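Local coordinates for protein transcriptional activator ToxR (Vibrio vulnificus, PDB 6UTC) that probably senses periplasmic signals such as bile salts through its periplasmic domain, in interplay with ToxS, and activates transcription as a membrane-bound regulator, at residues Leu81-Ser84 with Asn85-Val88. Numbering follows the deposited sequence.
Sequences LPHS and NENV
From H83 O to E86 N (2.9 Å) and from S84 O to N87 N (3.1 Å), two successive i to i+3 backbone hydrogen bonds wind the chain into 3-10 turns. Beside the first bond, the side chains of H83 and E86 run next to each other and point the same way. The H83 ring and the E86 carboxylate are nearly perpendicular (89°), and ND1 gives OE2 a weak, bent hydrogen bond of 3.3 Å. A water in the plane of the ring at its edge bridges the two side chains and N85, lying 2.9 Å from H83 ND1 and donating to both E86 OE2 and N85 OD1. The 3-10 segment belongs to the surface loop joining antiparallel strands 72-78 and 88-93 of the mixed sheet, and a hydrogen bond between E86 OE2 and S58 OG ties it to another loop. S84 N bonds to L81 O (3.0 Å), and in one of two modelled conformers S84 OG reaches back to the same oxygen. N87 lays its amide group against S84, CG 3.3 Å from S84 O, while its OD1 accepts from H79 N just before the turn.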
loop_
_atom_site.group_PDB
_atom_site.type_symbol
_atom_site.label_atom_id
_atom_site.label_comp_id
_atom_site.label_asym_id
_atom_site.label_seq_id
_atom_site.Cartn_x
_atom_site.Cartn_y
_atom_site.Cartn_z
ATOM N N LEU A 81 5.573 10.714 -11.350
ATOM C CA LEU A 81 5.881 10.273 -12.710
ATOM C C LEU A 81 7.374 10.107 -12.984
ATOM O O LEU A 81 7.754 9.092 -13.590
ATOM C CB LEU A 81 5.168 11.157 -13.746
ATOM C CG LEU A 81 3.661 10.889 -13.820
ATOM C CD1 LEU A 81 2.964 11.989 -14.598
ATOM C CD2 LEU A 81 3.376 9.521 -14.438
ATOM N N PRO A 82 8.263 11.013 -12.566
ATOM C CA PRO A 82 9.695 10.774 -12.805
ATOM C C PRO A 82 10.220 9.533 -12.129
ATOM O O PRO A 82 11.289 9.039 -12.511
ATOM C CB PRO A 82 10.372 12.031 -12.240
ATOM C CG PRO A 82 9.300 13.045 -12.173
ATOM C CD PRO A 82 8.026 12.313 -11.918
ATOM N N HIS A 83 9.523 9.022 -11.114
ATOM C CA HIS A 83 9.941 7.815 -10.418
ATOM C C HIS A 83 8.982 6.658 -10.658
ATOM O O HIS A 83 8.961 5.697 -9.879
ATOM C CB HIS A 83 10.150 8.097 -8.933
ATOM C CG HIS A 83 11.258 9.069 -8.681
ATOM N ND1 HIS A 83 12.586 8.726 -8.816
ATOM C CD2 HIS A 83 11.236 10.380 -8.348
ATOM C CE1 HIS A 83 13.336 9.782 -8.556
ATOM N NE2 HIS A 83 12.543 10.798 -8.268
ATOM N N SER A 84 8.216 6.711 -11.741
ATOM C CA SER A 84 7.233 5.667 -11.993
ATOM C C SER A 84 7.858 4.321 -12.321
ATOM O O SER A 84 7.141 3.316 -12.302
ATOM C CB SER A 84 6.269 6.098 -13.094
ATOM O OG SER A 84 6.965 6.490 -14.267
ATOM N N ASN A 85 9.159 4.260 -12.619
ATOM C CA ASN A 85 9.787 2.953 -12.751
ATOM C C ASN A 85 9.839 2.199 -11.429
ATOM O O ASN A 85 10.103 0.990 -11.428
ATOM C CB ASN A 85 11.171 3.040 -13.406
ATOM C CG ASN A 85 12.184 3.761 -12.551
ATOM O OD1 ASN A 85 11.842 4.606 -11.729
ATOM N ND2 ASN A 85 13.455 3.441 -12.756
ATOM N N GLU A 86 9.553 2.871 -10.315
ATOM C CA GLU A 86 9.493 2.236 -9.015
ATOM C C GLU A 86 8.092 1.774 -8.648
ATOM O O GLU A 86 7.926 1.140 -7.601
ATOM C CB GLU A 86 10.031 3.194 -7.950
ATOM C CG GLU A 86 11.423 3.719 -8.287
ATOM C CD GLU A 86 12.015 4.603 -7.210
ATOM O OE1 GLU A 86 12.032 4.187 -6.032
ATOM O OE2 GLU A 86 12.467 5.721 -7.539
ATOM N N ASN A 87 7.086 2.046 -9.477
ATOM C CA ASN A 87 5.740 1.593 -9.142
ATOM C C ASN A 87 5.723 0.079 -9.034
ATOM O O ASN A 87 6.296 -0.623 -9.874
ATOM C CB ASN A 87 4.755 1.975 -10.241
ATOM C CG ASN A 87 4.532 3.461 -10.341
ATOM O OD1 ASN A 87 4.965 4.222 -9.485
ATOM N ND2 ASN A 87 3.840 3.882 -11.386
ATOM N N VAL A 88 5.016 -0.436 -8.029
ATOM C CA VAL A 88 4.948 -1.878 -7.841
ATOM C C VAL A 88 3.577 -2.301 -7.351
ATOM O O VAL A 88 2.904 -1.584 -6.597
ATOM C CB VAL A 88 6.014 -2.429 -6.878
ATOM C CG1 VAL A 88 7.388 -2.316 -7.467
ATOM C CG2 VAL A 88 5.927 -1.723 -5.554
HETATM O O HOH W 1 11.016 6.429 -13.609
HETATM O O HOH W 2 13.274 6.306 -10.170
#